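Local coordinates for CurD (Moorea producens 3L, PDB 5KP7), which probably catalyses the carbon-carbon condensation of a hydroxymethylglutaryl-CoA synthase, and binds 4'-phosphopantetheine in a pocket of a thiolase-like fold, at residues N250-R253 with H254-R258; N287-R290 with R291-A295; L386-E389 with E390-L394; D411-L414 with F415-V418; G337-S340 with T341-I345. The protein carries 3 engineered substitutions. One frame throughout, in Å; residues are numbered along the deposited sequence.

Contact 1 (N250-R253 with H254-R258). With SO4 (sulfate ion), chain D.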
# COMPACT_ATOMS: atom_id res chain seq x y z
N ASN A 250 13.35 -2.19 12.30
CA ASN A 250 13.20 -1.66 13.67
C ASN A 250 11.81 -1.88 14.25
O ASN A 250 11.68 -2.16 15.43
CB ASN A 250 13.60 -0.18 13.75
CG ASN A 250 15.10 0.03 13.74
OD1 ASN A 250 15.77 -0.27 14.72
ND2 ASN A 250 15.64 0.54 12.66
N ALA A 251 10.76 -1.79 13.44
CA ALA A 251 9.42 -2.14 13.93
C ALA A 251 9.32 -3.62 14.35
O ALA A 251 8.74 -3.96 15.39
CB ALA A 251 8.36 -1.77 12.91
N TYR A 252 9.88 -4.48 13.52
CA TYR A 252 9.91 -5.90 13.85
C TYR A 252 10.74 -6.16 15.12
O TYR A 252 10.32 -6.96 15.96
CB TYR A 252 10.40 -6.78 12.69
CG TYR A 252 10.37 -8.25 13.07
CD1 TYR A 252 9.16 -8.93 13.16
CD2 TYR A 252 11.54 -8.94 13.39
CE1 TYR A 252 9.10 -10.24 13.58
CE2 TYR A 252 11.48 -10.26 13.80
CZ TYR A 252 10.26 -10.90 13.88
OH TYR A 252 10.24 -12.23 14.26
N ARG A 253 11.86 -5.47 15.29
CA ARG A 253 12.68 -5.64 16.51
C ARG A 253 11.86 -5.29 17.74
O ARG A 253 11.94 -5.98 18.74
CB ARG A 253 13.95 -4.78 16.47
CG ARG A 253 14.76 -4.90 17.77
CD ARG A 253 16.17 -4.35 17.70
NE ARG A 253 16.94 -4.96 16.62
CZ ARG A 253 17.37 -4.33 15.51
NH1 ARG A 253 17.14 -3.04 15.30
NH2 ARG A 253 18.05 -5.02 14.60
N HIS A 254 11.07 -4.22 17.66
CA HIS A 254 10.22 -3.80 18.77
C HIS A 254 9.18 -4.88 19.10
O HIS A 254 8.96 -5.23 20.27
CB HIS A 254 9.58 -2.44 18.44
CG HIS A 254 8.92 -1.77 19.60
ND1 HIS A 254 7.79 -0.99 19.46
CD2 HIS A 254 9.21 -1.77 20.92
CE1 HIS A 254 7.43 -0.52 20.63
NE2 HIS A 254 8.27 -0.98 21.54
N TYR A 255 8.59 -5.46 18.05
CA TYR A 255 7.65 -6.56 18.24
C TYR A 255 8.37 -7.76 18.91
O TYR A 255 7.85 -8.35 19.87
CB TYR A 255 7.05 -6.93 16.90
CG TYR A 255 6.12 -8.11 16.85
CD1 TYR A 255 6.62 -9.41 16.89
CD2 TYR A 255 4.74 -7.94 16.67
CE1 TYR A 255 5.78 -10.51 16.80
CE2 TYR A 255 3.89 -9.03 16.57
CZ TYR A 255 4.41 -10.32 16.63
OH TYR A 255 3.58 -11.42 16.54
N GLN A 256 9.55 -8.09 18.40
CA GLN A 256 10.35 -9.22 18.93
C GLN A 256 10.67 -9.02 20.41
O GLN A 256 10.61 -9.98 21.21
CB GLN A 256 11.61 -9.39 18.07
CG GLN A 256 12.49 -10.55 18.45
CD GLN A 256 13.83 -10.49 17.74
OE1 GLN A 256 13.96 -10.87 16.57
NE2 GLN A 256 14.83 -9.97 18.44
N ASN A 257 11.00 -7.78 20.78
CA ASN A 257 11.23 -7.43 22.18
C ASN A 257 10.01 -7.66 23.07
O ASN A 257 10.16 -8.05 24.23
CB ASN A 257 11.73 -5.97 22.33
CG ASN A 257 13.13 -5.77 21.78
OD1 ASN A 257 13.88 -6.72 21.54
ND2 ASN A 257 13.49 -4.53 21.58
N ARG A 258 8.82 -7.50 22.51
CA ARG A 258 7.57 -7.70 23.23
C ARG A 258 6.98 -9.09 23.17
O ARG A 258 6.16 -9.42 24.01
CB ARG A 258 6.53 -6.72 22.73
CG ARG A 258 6.91 -5.31 23.11
CD ARG A 258 6.02 -4.29 22.47
NE ARG A 258 5.98 -3.08 23.28
CZ ARG A 258 5.30 -1.99 22.96
NH1 ARG A 258 4.64 -1.92 21.81
NH2 ARG A 258 5.30 -0.94 23.79
S SO4 D . 3.08 -15.34 18.28
O1 SO4 D . 3.59 -14.24 17.43
O2 SO4 D . 1.74 -14.99 18.82
O3 SO4 D . 4.02 -15.57 19.41
O4 SO4 D . 3.00 -16.58 17.47
O HOH W 1 12.42 -12.94 15.65
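Tyr252 and Gln256, one helical turn apart, are joined through water 1 and not directly. Gln256 OE1 comes no nearer to the ring than 3.8 Å, at Tyr252 CE2, and the amide stands almost perpendicular to the ring, at 89°. Water 1 closes the gap: it accepts from Tyr252 OH at 2.7 Å and donates to Gln256 OE1 at 2.7 Å. Tyr252 reaches this position because CG is anti to the backbone N (chi1 -178°), swinging the ring along the helix flank. Three residues on, Tyr255 also has CG anti to its N; its CD1 touches Tyr252 CE1 at 4.2 Å, an apolar contact of two rings set obliquely. Its hydroxyl donates at 3.0 Å to O1 of a sulfate ion, probably from the crystallisation liquor, with that oxygen near the ring plane, and also bonds Ser360. On another flank Arg253 and Asn257 run side by side, with Arg253 CG 4.0 Å from Asn257 ND2 and the guanidinium and amide planes 41° apart; the guanidinium's salt bridge goes to Glu249. His254 NE2 sits 3.4 Å above the centre of the Arg258 guanidinium plane, while its ND1 is bonded to Tyr217 N. Beneath runs the ordinary i to i+4 ladder, Gln256 N to Tyr252 O measuring 2.8 Å. Helix 237-258 thus ends against one helix and two strands: Tyr252 packs on Met288 and Leu292 of helix 278-293, while Tyr252 and Tyr255 both meet Phe358 of strand 355-363 edge-to-face, and His254 meets Tyr217 of strand 208-219 likewise.

Contact 2 (N287-R290 with R291-A295)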
# COMPACT_ATOMS: atom_id res chain seq x y z
N ASN A 287 16.11 -8.92 2.67
CA ASN A 287 16.95 -8.26 3.67
C ASN A 287 16.67 -8.78 5.09
O ASN A 287 17.59 -9.08 5.86
CB ASN A 287 16.74 -6.74 3.59
CG ASN A 287 17.68 -5.97 4.49
OD1 ASN A 287 17.24 -5.13 5.29
ND2 ASN A 287 18.97 -6.19 4.33
N MET A 288 15.39 -8.92 5.42
CA MET A 288 15.01 -9.47 6.71
C MET A 288 15.50 -10.91 6.93
O MET A 288 16.04 -11.24 7.99
CB MET A 288 13.50 -9.42 6.91
CG MET A 288 12.92 -8.00 6.95
SD MET A 288 13.24 -7.14 8.50
CE MET A 288 12.02 -7.93 9.53
N MET A 289 15.29 -11.76 5.92
CA MET A 289 15.73 -13.17 6.00
C MET A 289 17.26 -13.29 6.11
O MET A 289 17.76 -14.11 6.91
CB MET A 289 15.20 -13.98 4.82
CG MET A 289 13.69 -14.24 4.84
SD MET A 289 13.15 -15.33 6.18
CE MET A 289 13.75 -16.92 5.62
N ARG A 290 17.99 -12.50 5.34
CA ARG A 290 19.48 -12.49 5.39
C ARG A 290 19.95 -12.12 6.81
O ARG A 290 20.80 -12.80 7.37
CB ARG A 290 20.03 -11.52 4.32
CG ARG A 290 21.50 -11.57 3.92
CD ARG A 290 21.73 -10.84 2.56
NE ARG A 290 21.05 -9.53 2.51
CZ ARG A 290 20.55 -8.92 1.41
NH1 ARG A 290 20.68 -9.44 0.18
NH2 ARG A 290 19.93 -7.75 1.54
N ARG A 291 19.38 -11.08 7.39
CA ARG A 291 19.85 -10.58 8.70
C ARG A 291 19.37 -11.45 9.87
O ARG A 291 20.16 -11.82 10.75
CB ARG A 291 19.44 -9.13 8.89
CG ARG A 291 20.11 -8.43 10.08
CD ARG A 291 19.60 -7.00 10.24
NE ARG A 291 18.16 -6.98 10.07
CZ ARG A 291 17.24 -7.26 11.01
NH1 ARG A 291 17.58 -7.53 12.28
NH2 ARG A 291 15.95 -7.24 10.67
N LEU A 292 18.09 -11.84 9.87
CA LEU A 292 17.52 -12.54 11.02
C LEU A 292 17.79 -14.05 11.02
O LEU A 292 17.95 -14.65 12.07
CB LEU A 292 16.02 -12.30 11.10
CG LEU A 292 15.64 -10.85 11.41
CD1 LEU A 292 14.16 -10.62 11.12
CD2 LEU A 292 15.98 -10.48 12.85
N LYS A 293 17.84 -14.64 9.84
CA LYS A 293 17.94 -16.10 9.72
C LYS A 293 19.24 -16.57 9.04
O LYS A 293 19.49 -17.77 9.01
CB LYS A 293 16.71 -16.62 8.97
CG LYS A 293 15.37 -16.35 9.65
CD LYS A 293 15.21 -16.93 11.04
CE LYS A 293 15.35 -18.46 11.05
NZ LYS A 293 15.20 -19.03 12.42
N ARG A 294 20.06 -15.64 8.53
CA ARG A 294 21.28 -15.98 7.75
C ARG A 294 21.00 -16.94 6.61
O ARG A 294 21.82 -17.84 6.30
CB ARG A 294 22.36 -16.54 8.68
CG ARG A 294 22.67 -15.63 9.84
CD ARG A 294 23.36 -16.39 10.95
NE ARG A 294 24.23 -15.48 11.69
CZ ARG A 294 25.45 -15.10 11.31
NH1 ARG A 294 26.01 -15.55 10.18
NH2 ARG A 294 26.14 -14.27 12.09
N ALA A 295 19.84 -16.76 5.97
CA ALA A 295 19.38 -17.70 4.96
C ALA A 295 20.13 -17.49 3.66
O ALA A 295 20.56 -16.37 3.36
CB ALA A 295 17.88 -17.53 4.73
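Met288 reaches along the helix to both Arg291 and Leu292, and its atoms can be taken in order. CB points away from the residues that follow, and CG lies beside the backbone N, anti to the carbonyl carbon (chi1 -64°). Bends about CB-CG and CG-SD then turn the chain. SD lies at the edge of the Arg291 guanidinium, in its plane, 3.5 Å from Arg291 NH2. The terminal CE lies near that group too and packs on Leu292 CD1 at 3.8 Å. That guanidinium also makes a long, weak ion pair with Glu249. Met288 and Leu292 both pack on Tyr252 of helix 237-258. Met289 does something similar on the next flank, its CE 4.3 Å from Ala295 CB, with Ile300 close to both. Lys293 sends its NZ to Asp263, and Arg290 NH1 makes a salt bridge with an acidic side chain of another protein chain. The backbone ladder weakens toward the end of the helix. Leu292 N bonds Met288 O at 2.8 Å, but Lys293 N meets Met289 O from 35° above the carbonyl plane, and Arg294 N reaches Arg290 O at 3.2 Å in a weak bond. Arg294, with phi +51°, turns the chain off. Weakening bonds that end at a residue of positive phi are the mark of a helix C-terminus.

Contact 3 (L386-E389 with E390-L394)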
# COMPACT_ATOMS: atom_id res chain seq x y z
N LEU A 386 -8.42 -0.09 -19.88
CA LEU A 386 -8.22 1.16 -20.62
C LEU A 386 -7.16 1.03 -21.72
O LEU A 386 -6.14 0.39 -21.52
CB LEU A 386 -7.72 2.27 -19.71
CG LEU A 386 -8.69 2.73 -18.60
CD1 LEU A 386 -7.94 3.56 -17.59
CD2 LEU A 386 -9.85 3.52 -19.20
N SER A 387 -7.42 1.66 -22.87
CA SER A 387 -6.36 1.89 -23.85
C SER A 387 -5.51 3.05 -23.35
O SER A 387 -5.91 3.83 -22.46
CB SER A 387 -6.94 2.23 -25.22
OG SER A 387 -7.59 3.49 -25.19
N MET A 388 -4.34 3.19 -23.95
CA MET A 388 -3.47 4.31 -23.58
C MET A 388 -4.12 5.66 -23.98
O MET A 388 -3.96 6.67 -23.27
CB MET A 388 -2.09 4.10 -24.21
CG MET A 388 -0.98 4.81 -23.50
SD MET A 388 -0.75 4.45 -21.76
CE MET A 388 0.10 5.95 -21.31
N GLU A 389 -4.86 5.67 -25.08
CA GLU A 389 -5.62 6.84 -25.51
C GLU A 389 -6.69 7.25 -24.49
O GLU A 389 -6.83 8.44 -24.17
CB GLU A 389 -6.28 6.56 -26.86
CG GLU A 389 -7.07 7.73 -27.44
CD GLU A 389 -7.53 7.49 -28.87
OE1 GLU A 389 -6.72 7.00 -29.70
OE2 GLU A 389 -8.70 7.80 -29.19
N GLU A 390 -7.44 6.27 -23.99
CA GLU A 390 -8.44 6.53 -22.96
C GLU A 390 -7.79 7.03 -21.67
O GLU A 390 -8.28 7.99 -21.07
CB GLU A 390 -9.28 5.28 -22.69
CG GLU A 390 -10.28 4.98 -23.79
CD GLU A 390 -10.83 3.57 -23.74
OE1 GLU A 390 -10.09 2.64 -23.34
OE2 GLU A 390 -12.02 3.37 -24.07
N TYR A 391 -6.69 6.40 -21.27
CA TYR A 391 -5.97 6.79 -20.06
C TYR A 391 -5.50 8.25 -20.14
O TYR A 391 -5.70 9.02 -19.21
CB TYR A 391 -4.78 5.85 -19.80
CG TYR A 391 -3.83 6.27 -18.69
CD1 TYR A 391 -4.18 6.16 -17.34
CD2 TYR A 391 -2.57 6.78 -18.98
CE1 TYR A 391 -3.30 6.53 -16.34
CE2 TYR A 391 -1.69 7.16 -17.98
CZ TYR A 391 -2.05 7.02 -16.66
OH TYR A 391 -1.16 7.42 -15.68
N GLU A 392 -4.89 8.62 -21.26
CA GLU A 392 -4.44 10.01 -21.42
C GLU A 392 -5.61 11.00 -21.38
O GLU A 392 -5.49 12.07 -20.80
CB GLU A 392 -3.60 10.18 -22.72
CG GLU A 392 -2.25 9.49 -22.58
CD GLU A 392 -1.46 9.31 -23.86
OE1 GLU A 392 -0.23 9.16 -23.73
OE2 GLU A 392 -2.04 9.29 -24.97
N GLN A 393 -6.73 10.64 -21.99
CA GLN A 393 -7.92 11.48 -21.95
C GLN A 393 -8.40 11.61 -20.49
O GLN A 393 -8.77 12.71 -20.03
CB GLN A 393 -9.04 10.90 -22.78
CG GLN A 393 -8.88 10.91 -24.28
CD GLN A 393 -10.06 10.20 -24.92
OE1 GLN A 393 -9.91 9.16 -25.57
NE2 GLN A 393 -11.29 10.75 -24.68
N LEU A 394 -8.40 10.48 -19.79
CA LEU A 394 -8.83 10.45 -18.38
C LEU A 394 -8.01 11.42 -17.56
O LEU A 394 -8.58 12.22 -16.83
CB LEU A 394 -8.77 9.03 -17.82
CG LEU A 394 -9.36 8.74 -16.44
CD1 LEU A 394 -9.66 7.25 -16.32
CD2 LEU A 394 -8.42 9.20 -15.34
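Leu386 CD1 and Leu394 CD1 meet at 4.3 Å in the apolar centre, a residue just before helix 388-397 touching one in its second turn. Tyr391 CB borders Leu386 CD1, and on another flank Met388 runs alongside the tyrosine: Met388 CE lies 3.6 Å from Tyr391 CD2, and SD is 5.1 Å from the ring centroid, an oblique Met-aromatic contact. Tyr391 OH is bonded to Glu189 and Lys66. Moving outward, Leu386 CD2 touches Glu390 CB at 4.0 Å, from which the glutamate chain extends to the polar edge. There Ser387 and Glu390 form a capping box. Glu390 N donates to Ser387 OG at 3.0 Å, and Ser387 N returns a bond to Glu390 OE1 at 2.9 Å, nearly straight (178°), on the anti lone pair. Ser387 OG can accept because it sits between its own N and carbonyl carbon (chi1 67°). Glu390 OE2 is taken by Tyr384 OH. With an alanine at Glu390 the carboxylate is gone, and Ser387 N and Tyr384 OH would probably be left without this partner, the helix start less firmly capped. The reciprocal bonding of Ser387 and Glu390 implies that side chains satisfy two amide hydrogens, and the carboxylate probably gains from the helix dipole.

Contact 4 (D411-L414 with F415-V418)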
# COMPACT_ATOMS: atom_id res chain seq x y z
N ASP A 411 -20.14 14.36 -16.44
CA ASP A 411 -20.62 13.61 -17.59
C ASP A 411 -20.28 12.12 -17.45
O ASP A 411 -19.13 11.68 -17.66
CB ASP A 411 -20.02 14.14 -18.89
CG ASP A 411 -20.54 13.42 -20.12
OD1 ASP A 411 -21.49 12.60 -20.02
OD2 ASP A 411 -19.97 13.67 -21.22
N TYR A 412 -21.29 11.34 -17.10
CA TYR A 412 -21.14 9.91 -16.97
C TYR A 412 -20.80 9.22 -18.29
O TYR A 412 -20.25 8.12 -18.29
CB TYR A 412 -22.42 9.26 -16.41
CG TYR A 412 -22.83 9.63 -15.00
CD1 TYR A 412 -21.92 10.12 -14.04
CD2 TYR A 412 -24.14 9.43 -14.59
CE1 TYR A 412 -22.32 10.40 -12.74
CE2 TYR A 412 -24.54 9.72 -13.30
CZ TYR A 412 -23.63 10.18 -12.38
OH TYR A 412 -24.10 10.45 -11.12
N GLN A 413 -21.10 9.87 -19.41
CA GLN A 413 -20.81 9.32 -20.72
C GLN A 413 -19.49 9.80 -21.29
O GLN A 413 -19.27 9.72 -22.51
CB GLN A 413 -21.98 9.66 -21.67
CG GLN A 413 -23.25 8.90 -21.35
CD GLN A 413 -23.07 7.39 -21.40
OE1 GLN A 413 -23.34 6.71 -20.42
NE2 GLN A 413 -22.61 6.89 -22.50
N LEU A 414 -18.57 10.24 -20.42
CA LEU A 414 -17.20 10.47 -20.85
C LEU A 414 -16.65 9.30 -21.68
O LEU A 414 -16.16 9.50 -22.79
CB LEU A 414 -16.31 10.70 -19.62
CG LEU A 414 -14.81 10.87 -19.88
CD1 LEU A 414 -14.55 12.06 -20.79
CD2 LEU A 414 -14.08 11.02 -18.55
N PHE A 415 -16.71 8.10 -21.10
CA PHE A 415 -16.35 6.87 -21.79
C PHE A 415 -17.57 5.95 -21.74
O PHE A 415 -17.79 5.30 -20.74
CB PHE A 415 -15.14 6.19 -21.15
CG PHE A 415 -13.92 7.08 -21.02
CD1 PHE A 415 -13.23 7.50 -22.14
CD2 PHE A 415 -13.45 7.45 -19.77
CE1 PHE A 415 -12.10 8.32 -22.01
CE2 PHE A 415 -12.34 8.28 -19.63
CZ PHE A 415 -11.66 8.70 -20.75
N PRO A 416 -18.38 5.93 -22.80
CA PRO A 416 -19.59 5.09 -22.81
C PRO A 416 -19.35 3.63 -22.41
O PRO A 416 -20.14 3.05 -21.65
CB PRO A 416 -20.10 5.24 -24.24
CG PRO A 416 -19.69 6.63 -24.59
CD PRO A 416 -18.32 6.79 -23.99
N GLY A 417 -18.23 3.05 -22.86
CA GLY A 417 -17.91 1.66 -22.55
C GLY A 417 -17.60 1.37 -21.10
O GLY A 417 -17.92 0.29 -20.59
N VAL A 418 -16.97 2.34 -20.43
CA VAL A 418 -16.70 2.24 -19.00
C VAL A 418 -18.03 2.27 -18.28
O VAL A 418 -18.23 1.49 -17.36
CB VAL A 418 -15.79 3.36 -18.46
CG1 VAL A 418 -15.62 3.25 -16.95
CG2 VAL A 418 -14.43 3.34 -19.15
O HOH W 2 -17.86 7.03 -18.60
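The CH-pi contact between Leu414 and Phe415 is the main apolar interaction. Leu414 CG stands 3.8 Å from the centroid of the Phe415 ring, only 18° off its normal, over one face and displaced toward the rim. The methyl CD2 of Leu414 touches Phe415 CE2 at 3.4 Å. Adjacent residues can lie side by side in this way because Leu414 CG is anti to its own N (chi1 177°), whereas Phe415 CG is folded beside its N. Mixed polar and apolar contacts link Gln413 to Pro416: the amide NE2 of Gln413 rests on Pro416 CB at 3.5 Å, and Gln413 O is 3.4 Å from Pro416 CD. Hydrogen bonds hold the preceding bend. Leu414 N bonds Asp411 O at 3.2 Å, closing a type I turn, and Gln413 N bonds Asp411 OD1 at 2.8 Å, from 57° above the carboxylate plane, an Asx turn. Water 2 ties this bend to the helix start, donating to Tyr412 O at 2.6 Å and accepting from Phe415 N at 3.0 Å. If an alanine stood at Phe415, Leu414 CG would lose its ring face, and a gap would probably open beside Gln393 and Leu394. Phe415 is the N-cap residue of helix 416-422, with Pro416 in the first turn. Its ring lies against helix 388-397, while Leu414 touches His397 of that helix and Pro71. Tyr412 turns elsewhere, stacking on Trp419, bonding Glu441 and touching Val429 and Lys431 of strand 428-434.

Contact 5 (G337-S340 with T341-I345)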
# COMPACT_ATOMS: atom_id res chain seq x y z
N GLY A 337 -3.44 -18.03 -0.34
CA GLY A 337 -2.68 -18.95 0.49
C GLY A 337 -3.51 -20.15 0.93
O GLY A 337 -4.65 -20.31 0.52
N ASP A 338 -2.93 -21.00 1.78
CA ASP A 338 -3.57 -22.23 2.24
C ASP A 338 -3.99 -22.08 3.69
O ASP A 338 -3.12 -21.80 4.55
CB ASP A 338 -2.59 -23.40 2.12
CG ASP A 338 -3.24 -24.72 2.42
OD1 ASP A 338 -3.60 -24.96 3.59
OD2 ASP A 338 -3.37 -25.54 1.50
N PHE A 339 -5.29 -22.23 3.94
CA PHE A 339 -5.85 -22.10 5.30
C PHE A 339 -6.61 -23.37 5.65
O PHE A 339 -7.62 -23.34 6.33
CB PHE A 339 -6.69 -20.81 5.41
CG PHE A 339 -5.86 -19.61 5.22
CD1 PHE A 339 -5.54 -19.20 3.93
CD2 PHE A 339 -5.28 -18.94 6.30
CE1 PHE A 339 -4.67 -18.15 3.74
CE2 PHE A 339 -4.43 -17.87 6.10
CZ PHE A 339 -4.12 -17.49 4.80
N SER A 340 -6.07 -24.52 5.24
CA SER A 340 -6.70 -25.80 5.63
C SER A 340 -6.56 -26.07 7.15
O SER A 340 -7.27 -26.91 7.68
CB SER A 340 -6.16 -26.94 4.79
OG SER A 340 -4.76 -26.99 4.89
N THR A 341 -5.65 -25.36 7.83
CA THR A 341 -5.54 -25.29 9.28
C THR A 341 -5.33 -23.80 9.65
O THR A 341 -4.94 -23.05 8.77
CB THR A 341 -4.36 -26.16 9.74
OG1 THR A 341 -4.32 -26.21 11.16
CG2 THR A 341 -3.05 -25.68 9.23
N PRO A 342 -5.58 -23.38 10.92
CA PRO A 342 -5.38 -21.94 11.18
C PRO A 342 -3.95 -21.48 10.95
O PRO A 342 -3.00 -22.24 11.20
CB PRO A 342 -5.78 -21.78 12.66
CG PRO A 342 -6.74 -22.91 12.90
CD PRO A 342 -6.21 -24.05 12.07
N ARG A 343 -3.81 -20.24 10.45
CA ARG A 343 -2.50 -19.69 10.08
C ARG A 343 -2.30 -18.32 10.72
O ARG A 343 -3.26 -17.56 10.87
CB ARG A 343 -2.40 -19.51 8.56
CG ARG A 343 -2.75 -20.73 7.73
CD ARG A 343 -1.72 -21.85 7.88
NE ARG A 343 -1.99 -22.89 6.88
CZ ARG A 343 -1.43 -24.10 6.86
NH1 ARG A 343 -0.56 -24.48 7.81
NH2 ARG A 343 -1.78 -24.97 5.90
N ARG A 344 -1.05 -18.02 11.05
CA ARG A 344 -0.68 -16.72 11.58
C ARG A 344 -0.01 -15.91 10.50
O ARG A 344 0.86 -16.40 9.76
CB ARG A 344 0.21 -16.86 12.82
CG ARG A 344 0.76 -15.51 13.32
CD ARG A 344 1.30 -15.61 14.73
NE ARG A 344 0.23 -15.63 15.74
CZ ARG A 344 -0.17 -16.69 16.45
NH1 ARG A 344 0.39 -17.90 16.31
NH2 ARG A 344 -1.13 -16.53 17.34
N ILE A 345 -0.48 -14.66 10.36
CA ILE A 345 0.02 -13.73 9.38
C ILE A 345 0.69 -12.57 10.08
O ILE A 345 0.08 -11.93 10.96
CB ILE A 345 -1.14 -13.20 8.49
CG1 ILE A 345 -1.94 -14.38 7.86
CG2 ILE A 345 -0.59 -12.26 7.42
CD1 ILE A 345 -3.15 -13.91 7.02
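Arg343 grips Asp338, the first residue of an Asx turn, side-on, in the loop that joins helix 325-336 to strand 343-351 of the large mixed sheet. Two guanidinium nitrogens take two different acceptors. Arg343 NE donates to the backbone Asp338 O at 2.8 Å (152° at the hydrogen), and Arg343 NH2 makes a salt bridge to Asp338 OD1 at 2.9 Å. That oxygen lies in the guanidinium plane, yet Arg343 NH2 lies 46° above the carboxylate plane, and the two planes are 65° apart. Thr341 CG2 covers one guanidinium face, 3.1 Å above the plane and near its rim. Lower down, the aliphatic part of the arginine crosses Phe339 obliquely, with Arg343 CG 3.4 Å from Phe339 CD2; the bend at chi2 sends the chain from there back to the loop. Phe339 CE2 reaches Ile345 CD1 at 4.3 Å. In the next shell, Tyr270 holds the turn from outside, its OH bonded to Asp338 N and its ring meeting that of Phe339, while Val363 of strand 355-363 touches both Phe339 and Ile345. With three donors on one oxygen, Asp338 is likely to stay ionised. Two of them come from Ser340: its N at 3.0 Å from Asp338 OD1, closing the Asx turn, and its hydroxyl OG, which meets Asp338 OD1 at 2.7 Å on the syn lone pair.

In the fold
Along the chain the order is contact 1, contact 2, contact 5, contact 3, contact 4. They form two groups. Contacts 1 and 2, centres 15 Å apart, touch where helix 237-258 meets helix 278-293: Tyr252 CB packs on Met288 CE at 3.7 Å. The centre of contact 5 lies about 23 Å from each of theirs, at the start of strand 343-351, next to strand 355-363, which also carries Phe358. Contacts 3 and 4, centres 12 Å apart, meet where Phe415 CZ lies 3.5 Å from Glu390 O; their centres are 40 to 50 Å from the others. The side chains of Asn287 and Tyr391 are about 13 and 11 Å from bound phosphopantetheine; no contact is part of its pocket.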